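Neurogenic locus protein delta (Drosophila melanogaster, PDB 7ALK) acts as a ligand for the Notch receptor and is required to separate neural from epidermal lineages, this chain being its extracellular C2, DSL and first EGF part. Local coordinates at residues Glu5-Tyr10 with Glu155-Val160; Ser97-Gly102 with Gly170-Cys175; Leu126-Leu131 with Asn145-Gln150. One frame throughout, in Å; residues are numbered along the deposited sequence.

Contact 1 of 3, residues Glu5-Tyr10 with Glu155-Val160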
# COMPACT_ATOMS: atom_id res chain seq x y z
N GLU A 5 -1.57 0.69 -1.99
CA GLU A 5 -2.31 1.41 -0.96
C GLU A 5 -2.87 2.70 -1.55
O GLU A 5 -2.14 3.50 -2.13
CB GLU A 5 -1.42 1.74 0.24
CG GLU A 5 -1.03 0.53 1.07
CD GLU A 5 0.03 0.86 2.11
OE1 GLU A 5 0.84 1.78 1.86
OE2 GLU A 5 0.06 0.19 3.16
N LEU A 6 -4.18 2.89 -1.38
CA LEU A 6 -4.85 4.13 -1.75
C LEU A 6 -5.44 4.74 -0.49
O LEU A 6 -6.34 4.16 0.12
CB LEU A 6 -5.94 3.89 -2.80
CG LEU A 6 -6.90 5.06 -3.04
CD1 LEU A 6 -6.14 6.29 -3.51
CD2 LEU A 6 -7.97 4.68 -4.05
N ARG A 7 -4.94 5.91 -0.11
CA ARG A 7 -5.35 6.59 1.12
C ARG A 7 -6.18 7.82 0.75
O ARG A 7 -5.64 8.81 0.25
CB ARG A 7 -4.15 6.98 1.97
CG ARG A 7 -4.50 7.81 3.19
CD ARG A 7 -3.29 8.06 4.07
NE ARG A 7 -2.26 8.82 3.37
CZ ARG A 7 -1.04 9.05 3.85
NH1 ARG A 7 -0.67 8.58 5.03
NH2 ARG A 7 -0.18 9.76 3.12
N LEU A 8 -7.48 7.75 1.00
CA LEU A 8 -8.34 8.91 0.80
C LEU A 8 -8.12 9.92 1.92
O LEU A 8 -7.98 9.55 3.09
CB LEU A 8 -9.81 8.47 0.76
CG LEU A 8 -10.12 7.22 -0.06
CD1 LEU A 8 -11.51 6.70 0.28
CD2 LEU A 8 -10.01 7.51 -1.54
N LYS A 9 -8.08 11.20 1.55
CA LYS A 9 -7.83 12.26 2.52
C LYS A 9 -9.05 13.16 2.72
O LYS A 9 -9.59 13.21 3.83
CB LYS A 9 -6.62 13.10 2.09
CG LYS A 9 -5.33 12.29 1.98
CD LYS A 9 -4.10 13.19 2.00
CE LYS A 9 -4.09 14.15 0.82
NZ LYS A 9 -2.90 15.05 0.84
N TYR A 10 -9.50 13.85 1.68
CA TYR A 10 -10.60 14.80 1.83
C TYR A 10 -11.52 14.74 0.62
O TYR A 10 -11.05 14.80 -0.52
CB TYR A 10 -10.08 16.23 2.02
CG TYR A 10 -11.10 17.19 2.58
CD1 TYR A 10 -11.26 17.33 3.96
CD2 TYR A 10 -11.90 17.96 1.75
CE1 TYR A 10 -12.20 18.21 4.48
CE2 TYR A 10 -12.83 18.84 2.26
CZ TYR A 10 -12.97 18.96 3.63
OH TYR A 10 -13.90 19.83 4.15
N GLU A 155 -9.46 14.25 -2.70
CA GLU A 155 -8.01 14.25 -2.55
C GLU A 155 -7.55 12.91 -1.99
O GLU A 155 -8.18 12.37 -1.07
CB GLU A 155 -7.55 15.40 -1.64
CG GLU A 155 -6.06 15.68 -1.69
CD GLU A 155 -5.68 16.92 -0.91
OE1 GLU A 155 -6.59 17.68 -0.52
OE2 GLU A 155 -4.47 17.13 -0.67
N TYR A 156 -6.46 12.38 -2.54
CA TYR A 156 -6.03 11.03 -2.19
C TYR A 156 -4.53 10.90 -2.43
O TYR A 156 -3.92 11.67 -3.17
CB TYR A 156 -6.78 9.97 -3.01
CG TYR A 156 -6.66 10.19 -4.51
CD1 TYR A 156 -7.49 11.09 -5.17
CD2 TYR A 156 -5.71 9.50 -5.25
CE1 TYR A 156 -7.38 11.29 -6.53
CE2 TYR A 156 -5.59 9.69 -6.62
CZ TYR A 156 -6.43 10.59 -7.25
OH TYR A 156 -6.32 10.79 -8.61
N ASP A 157 -3.94 9.90 -1.77
CA ASP A 157 -2.57 9.48 -2.00
C ASP A 157 -2.55 8.02 -2.41
O ASP A 157 -3.40 7.23 -1.98
CB ASP A 157 -1.69 9.67 -0.75
CG ASP A 157 -1.79 11.07 -0.17
OD1 ASP A 157 -2.16 12.00 -0.92
OD2 ASP A 157 -1.49 11.24 1.03
N PHE A 158 -1.59 7.65 -3.25
CA PHE A 158 -1.48 6.27 -3.71
C PHE A 158 -0.01 5.91 -3.89
O PHE A 158 0.81 6.75 -4.26
CB PHE A 158 -2.24 6.05 -5.03
CG PHE A 158 -1.75 6.91 -6.16
CD1 PHE A 158 -2.20 8.21 -6.31
CD2 PHE A 158 -0.85 6.41 -7.09
CE1 PHE A 158 -1.76 9.00 -7.36
CE2 PHE A 158 -0.41 7.19 -8.14
CZ PHE A 158 -0.86 8.49 -8.27
N ARG A 159 0.31 4.64 -3.62
CA ARG A 159 1.67 4.14 -3.78
C ARG A 159 1.64 2.62 -3.78
O ARG A 159 0.63 1.99 -3.45
CB ARG A 159 2.58 4.65 -2.66
CG ARG A 159 2.33 3.97 -1.32
CD ARG A 159 3.29 4.47 -0.26
NE ARG A 159 3.11 3.76 1.00
CZ ARG A 159 3.76 4.06 2.12
NH1 ARG A 159 4.64 5.04 2.18
NH2 ARG A 159 3.51 3.34 3.22
N VAL A 160 2.77 2.04 -4.18
CA VAL A 160 3.01 0.60 -4.09
C VAL A 160 4.28 0.38 -3.29
O VAL A 160 5.31 0.99 -3.59
CB VAL A 160 3.13 -0.05 -5.49
CG1 VAL A 160 3.04 -1.56 -5.37
CG2 VAL A 160 2.07 0.49 -6.42

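Contact 2 of 3, residues Ser97-Gly102 with Gly170-Cys175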
# COMPACT_ATOMS: atom_id res chain seq x y z
N SER A 97 0.62 -11.12 -5.39
CA SER A 97 1.62 -12.15 -5.16
C SER A 97 2.56 -12.33 -6.35
O SER A 97 3.35 -13.28 -6.36
CB SER A 97 0.94 -13.48 -4.82
OG SER A 97 0.14 -13.37 -3.66
N PHE A 98 2.49 -11.45 -7.34
CA PHE A 98 3.32 -11.50 -8.53
C PHE A 98 4.22 -10.27 -8.57
O PHE A 98 4.22 -9.44 -7.66
CB PHE A 98 2.46 -11.59 -9.79
CG PHE A 98 1.24 -10.70 -9.76
CD1 PHE A 98 1.34 -9.37 -10.12
CD2 PHE A 98 0.01 -11.20 -9.36
CE1 PHE A 98 0.23 -8.54 -10.09
CE2 PHE A 98 -1.10 -10.38 -9.32
CZ PHE A 98 -0.99 -9.05 -9.69
N SER A 99 5.00 -10.16 -9.63
CA SER A 99 5.82 -8.97 -9.83
C SER A 99 4.92 -7.79 -10.17
O SER A 99 3.99 -7.92 -10.98
CB SER A 99 6.84 -9.21 -10.95
OG SER A 99 7.58 -10.39 -10.72
N TRP A 100 5.18 -6.65 -9.54
CA TRP A 100 4.37 -5.47 -9.80
C TRP A 100 4.53 -5.04 -11.26
O TRP A 100 5.64 -4.70 -11.67
CB TRP A 100 4.76 -4.32 -8.87
CG TRP A 100 4.03 -3.06 -9.18
CD1 TRP A 100 4.57 -1.90 -9.67
CD2 TRP A 100 2.63 -2.82 -9.04
NE1 TRP A 100 3.58 -0.96 -9.83
CE2 TRP A 100 2.38 -1.50 -9.46
CE3 TRP A 100 1.55 -3.60 -8.61
CZ2 TRP A 100 1.10 -0.94 -9.45
CZ3 TRP A 100 0.29 -3.05 -8.60
CH2 TRP A 100 0.07 -1.73 -9.02
N PRO A 101 3.45 -5.05 -12.05
CA PRO A 101 3.59 -4.76 -13.49
C PRO A 101 4.04 -3.34 -13.81
O PRO A 101 4.23 -3.03 -14.99
CB PRO A 101 2.17 -5.02 -14.03
CG PRO A 101 1.51 -5.87 -12.99
CD PRO A 101 2.07 -5.40 -11.69
N GLY A 102 4.20 -2.47 -12.82
CA GLY A 102 4.59 -1.10 -13.05
C GLY A 102 3.49 -0.21 -13.60
O GLY A 102 3.63 1.02 -13.53
N GLY A 170 9.91 -5.59 -8.57
CA GLY A 170 8.57 -6.11 -8.59
C GLY A 170 8.10 -6.70 -7.28
O GLY A 170 7.04 -7.34 -7.25
N CYS A 171 8.85 -6.51 -6.20
CA CYS A 171 8.55 -7.09 -4.89
C CYS A 171 8.41 -8.61 -5.00
O CYS A 171 7.41 -9.20 -4.57
CB CYS A 171 7.30 -6.46 -4.28
SG CYS A 171 7.31 -4.65 -4.21
N ALA A 172 9.42 -9.25 -5.58
CA ALA A 172 9.41 -10.69 -5.79
C ALA A 172 10.58 -11.41 -5.15
O ALA A 172 10.44 -12.58 -4.79
CB ALA A 172 9.40 -11.01 -7.29
N LYS A 173 11.73 -10.76 -4.99
CA LYS A 173 12.91 -11.41 -4.43
C LYS A 173 12.83 -11.41 -2.91
O LYS A 173 12.79 -10.34 -2.29
CB LYS A 173 14.18 -10.71 -4.91
CG LYS A 173 15.47 -11.38 -4.45
CD LYS A 173 15.49 -12.85 -4.84
CE LYS A 173 16.77 -13.52 -4.37
NZ LYS A 173 17.98 -12.88 -4.96
N PHE A 174 12.81 -12.60 -2.31
CA PHE A 174 12.69 -12.73 -0.87
C PHE A 174 14.07 -12.67 -0.22
O PHE A 174 15.05 -13.19 -0.76
CB PHE A 174 12.00 -14.05 -0.50
CG PHE A 174 11.95 -14.33 0.97
CD1 PHE A 174 10.95 -13.79 1.76
CD2 PHE A 174 12.91 -15.13 1.57
CE1 PHE A 174 10.90 -14.05 3.12
CE2 PHE A 174 12.87 -15.38 2.93
CZ PHE A 174 11.87 -14.84 3.70
N CYS A 175 14.13 -12.05 0.96
CA CYS A 175 15.37 -11.93 1.72
C CYS A 175 15.03 -11.56 3.15
O CYS A 175 14.30 -10.59 3.39
CB CYS A 175 16.29 -10.87 1.11
SG CYS A 175 18.00 -10.95 1.69

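Contact 3 of 3, residues Leu126-Leu131 with Asn145-Gln150. With NAG (2-acetamido-2-deoxy-beta-D-glucopyranose), chain D.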
# COMPACT_ATOMS: atom_id res chain seq x y z
N LEU A 126 -24.92 8.61 -7.84
CA LEU A 126 -23.49 8.75 -8.08
C LEU A 126 -23.09 10.22 -8.01
O LEU A 126 -23.60 11.04 -8.78
CB LEU A 126 -23.12 8.16 -9.44
CG LEU A 126 -21.72 8.48 -9.97
CD1 LEU A 126 -20.65 7.80 -9.13
CD2 LEU A 126 -21.59 8.09 -11.43
N ILE A 127 -22.18 10.54 -7.10
CA ILE A 127 -21.73 11.93 -6.92
C ILE A 127 -20.59 12.27 -7.87
O ILE A 127 -20.65 13.27 -8.59
CB ILE A 127 -21.33 12.18 -5.46
CG1 ILE A 127 -22.33 11.53 -4.50
CG2 ILE A 127 -21.24 13.67 -5.18
CD1 ILE A 127 -21.89 11.59 -3.05
N GLN A 128 -19.54 11.46 -7.89
CA GLN A 128 -18.37 11.75 -8.71
C GLN A 128 -17.67 10.45 -9.07
O GLN A 128 -17.70 9.48 -8.31
CB GLN A 128 -17.39 12.69 -7.99
CG GLN A 128 -16.24 13.17 -8.86
CD GLN A 128 -15.24 14.02 -8.10
OE1 GLN A 128 -15.53 14.51 -7.01
NE2 GLN A 128 -14.06 14.19 -8.68
N ARG A 129 -17.05 10.44 -10.24
CA ARG A 129 -16.27 9.31 -10.72
C ARG A 129 -14.94 9.81 -11.28
O ARG A 129 -14.92 10.78 -12.04
CB ARG A 129 -17.03 8.53 -11.80
CG ARG A 129 -16.26 7.36 -12.39
CD ARG A 129 -16.92 6.85 -13.65
NE ARG A 129 -18.32 6.54 -13.43
CZ ARG A 129 -18.81 5.32 -13.30
NH1 ARG A 129 -18.02 4.25 -13.37
NH2 ARG A 129 -20.11 5.16 -13.08
N LEU A 130 -13.85 9.15 -10.89
CA LEU A 130 -12.53 9.51 -11.37
C LEU A 130 -11.79 8.25 -11.82
O LEU A 130 -11.96 7.17 -11.25
CB LEU A 130 -11.71 10.25 -10.30
CG LEU A 130 -11.37 9.53 -8.99
CD1 LEU A 130 -10.02 8.84 -9.06
CD2 LEU A 130 -11.41 10.52 -7.83
N LEU A 131 -10.97 8.41 -12.86
CA LEU A 131 -10.17 7.33 -13.42
C LEU A 131 -8.70 7.73 -13.39
O LEU A 131 -8.34 8.81 -13.86
CB LEU A 131 -10.59 7.00 -14.86
CG LEU A 131 -11.81 6.09 -15.10
CD1 LEU A 131 -13.10 6.71 -14.60
CD2 LEU A 131 -11.92 5.74 -16.58
N ASN A 145 -2.78 13.31 -5.47
CA ASN A 145 -3.54 13.97 -6.52
C ASN A 145 -4.86 14.46 -5.94
O ASN A 145 -5.21 14.17 -4.79
CB ASN A 145 -3.78 13.06 -7.72
CG ASN A 145 -3.94 13.84 -9.01
OD1 ASN A 145 -5.02 14.32 -9.34
ND2 ASN A 145 -2.84 13.98 -9.75
N LYS A 146 -5.60 15.21 -6.75
CA LYS A 146 -6.86 15.81 -6.33
C LYS A 146 -7.73 15.99 -7.56
O LYS A 146 -7.42 16.82 -8.42
CB LYS A 146 -6.61 17.14 -5.62
CG LYS A 146 -7.87 17.90 -5.24
CD LYS A 146 -7.52 19.25 -4.62
CE LYS A 146 -6.59 20.04 -5.52
NZ LYS A 146 -6.10 21.29 -4.88
N SER A 147 -8.81 15.21 -7.65
CA SER A 147 -9.73 15.29 -8.77
C SER A 147 -10.86 16.26 -8.45
O SER A 147 -11.48 16.17 -7.38
CB SER A 147 -10.30 13.90 -9.09
OG SER A 147 -11.21 13.96 -10.18
N GLU A 148 -11.12 17.18 -9.37
CA GLU A 148 -12.11 18.24 -9.18
C GLU A 148 -13.12 18.19 -10.31
O GLU A 148 -12.75 18.29 -11.48
CB GLU A 148 -11.44 19.61 -9.13
CG GLU A 148 -10.38 19.75 -8.04
CD GLU A 148 -9.46 20.94 -8.27
OE1 GLU A 148 -9.11 21.21 -9.44
OE2 GLU A 148 -9.09 21.60 -7.28
N SER A 149 -14.40 18.04 -9.96
CA SER A 149 -15.47 18.04 -10.95
C SER A 149 -16.15 19.40 -10.99
O SER A 149 -15.49 20.44 -10.89
CB SER A 149 -16.49 16.94 -10.64
OG SER A 149 -17.65 17.08 -11.45
N GLN A 150 -17.48 19.41 -11.15
CA GLN A 150 -18.21 20.67 -11.18
C GLN A 150 -18.49 21.18 -9.77
O GLN A 150 -18.42 22.39 -9.53
CB GLN A 150 -19.53 20.49 -11.94
CG GLN A 150 -20.30 21.77 -12.17
CD GLN A 150 -19.71 22.63 -13.27
OE1 GLN A 150 -18.91 22.17 -14.08
NE2 GLN A 150 -20.11 23.90 -13.31
C1 NAG D . -2.86 14.73 -10.98
C2 NAG D . -1.44 15.03 -11.46
C3 NAG D . -1.42 15.13 -12.98
C4 NAG D . -1.73 13.77 -13.57
C5 NAG D . -3.01 13.19 -12.97
C6 NAG D . -2.79 11.90 -12.21
C7 NAG D . -0.24 16.27 -9.72
C8 NAG D . 0.21 17.62 -9.24
N2 NAG D . -0.93 16.26 -10.86
O3 NAG D . -0.15 15.58 -13.41
O4 NAG D . -1.88 13.88 -14.98
O5 NAG D . -3.65 14.11 -12.07
O6 NAG D . -4.02 11.33 -11.80
O7 NAG D . 0.01 15.24 -9.10

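Contact 1 of 3, residues Glu5-Tyr10 with Glu155-Val160
Lys-9 reaches across to Glu-155 and Asp-157, where two antiparallel strands of the C2 domain pair. The backbones are joined by hydrogen bonds at Glu-5 with Arg-159, at Arg-7 with Asp-157, and at Lys-9 and Tyr-10 with Glu-155. Lys-9 and Tyr-10 both face Glu-155 and form a classic beta bulge. The bulge turns the Lys-9 side chain toward the partner strand. Lys-9 CB lies 3.6 Å from Glu-155 O. CG starts out beside the backbone N (chi1 -60°), and Lys-9 CD passes the Asp-157 carboxylate, 3.4 Å from OD2. A bend at chi3 then brings CE between Glu-155 OE2 and Asp-157 OD1. Lys-9 NZ makes a salt bridge of 3.0 Å to Glu-155 OE2, which it meets from above the carboxylate plane. A longer salt bridge of 3.6 Å joins Lys-9 NZ to Asp-157 OD1. Asp-157 OD1 is also hydrogen-bonded to Thr-144 OG1. The Asp-157 carboxylate takes a second cation on its other oxygen: OD2 uses its anti lone pair toward Arg-7 NH2, at 2.9 Å. The guanidinium and carboxylate planes there stand 74° apart. Glu-5 and Arg-159 are arranged differently. They run side by side with nearly coplanar end groups, and Arg-159 NE meets Glu-5 OE1 at 3.1 Å. On the other face, Leu-6 CD1 packs on Tyr-156 CD2. Trp-142 lies against the charged face and makes a cation-pi contact with Arg-7. Strand 143-148 flanks 153-161, strand 92-95 pairs with 3-12, and Val-132 and Gln-134 of strand 124-135 pack against Tyr-156 and Phe-158.

Contact 2 of 3, residues Ser97-Gly102 with Gly170-Cys175
Gly-170 of the DSL domain meets Ser-99 and Trp-100 in a loop of the C2 domain. The contact is therefore a small interdomain joint between two loops. The C2 loop links strands 92-95 and 103-113. Gly-170 has the most surface buried here, and its part is played by the backbone. Its O accepts a hydrogen bond from Trp-100 N at 3.0 Å. The N-H...O angle is 153°, but the C=O...N angle is only 113°. The donor thus comes in from the flank of the carbonyl. Ser-99 CA adds a CA-H...O contact to the same oxygen, at 3.3 Å, so two neighbouring residues share one acceptor. The Trp-100 indole turns away from Gly-170 into its own domain, with CG anti to the backbone N (chi1 175°). There Trp-100 NE1 hydrogen-bonds to Leu-136 O, and Phe-96 lies against the ring. Pro-101 CD sits 3.4 Å above one indole face, toward the rim. These partners hold the tryptophan in place, and its backbone N-H serves the DSL side. On that side Cys-171, next to Gly-170, is fixed by a disulfide to Cys-162. Its side chain also touches Val-138. A slight touch lies at the exposed rim, where Ser-99 OG comes 3.9 Å from Ala-172 CB.

Contact 3 of 3, residues Leu126-Leu131 with Asn145-Gln150
Gln-128 and Leu-130 point toward Ser-147 from a strand of the opposing sheet. The strand axes stay 8.4 Å apart at their closest, so the gap is bridged mainly by side chains, with no backbone pairing between these segments. The tight part is centred on Ser-147. Ser-147 OG lies 3.2 Å from Gln-128 NE2 and 3.7 Å from Leu-130 CB. Leu-130 also brings CD2 to 3.8 Å from Ser-147 CB. Gln-128 reaches across because its chain is fully stretched, with chi1 at -173° and chi2 at -176°. The amide is held by its oxygen: Gln-128 OE1 hydrogen-bonds to Thr-152 OG1. Both Gln-128 and Leu-130 are buried. Gln-128 further belongs to a classic beta bulge, in which it and Ile-127 face Ala-110 of the neighbouring strand.

The other side of the contact is loose. Ser-149 has left the strand and is exposed, and its CB lies 4.1 Å from Gln-128 CD. Lys-146 and Glu-148 point away from the opposing sheet. They approach each other along their own strand, in a long salt bridge of 3.8 Å between Lys-146 NZ and Glu-148 OE2. Asn-145, at the start of the 145-150 segment, carries an N-linked sugar. Asn-145 ND2 is bonded to NAG C1 at 1.4 Å. Strand 124-135 is outermost in the four-stranded sheet, and strand 143-148 pairs with 153-161 of the other sheet. Side-chain packing between two facing antiparallel sheets is the arrangement of a C2-type beta sandwich.

Contacts 1 and 3 belong to the C2 domain, and contact 2 joins that domain to the DSL domain. Contact 1 pairs strands within one sheet. Contact 3 spans the two sheets, its centre about 14 Å from that of contact 1. They meet where strands 143-148 and 153-161 run side by side, with a probable hydrogen bond from Asn-145 N to Tyr-156 O. Contact 2 is centred about 21 Å from contact 1 and 31 Å from contact 3. Val-160 packs on Trp-100, tying contacts 1 and 2. Along the chain, both segments of contact 3 fall between 97-102 and 155-160. After 153-161 the chain passes strand 166-167 before Gly-170, and contact 2 sets DSL residues against a C2 loop.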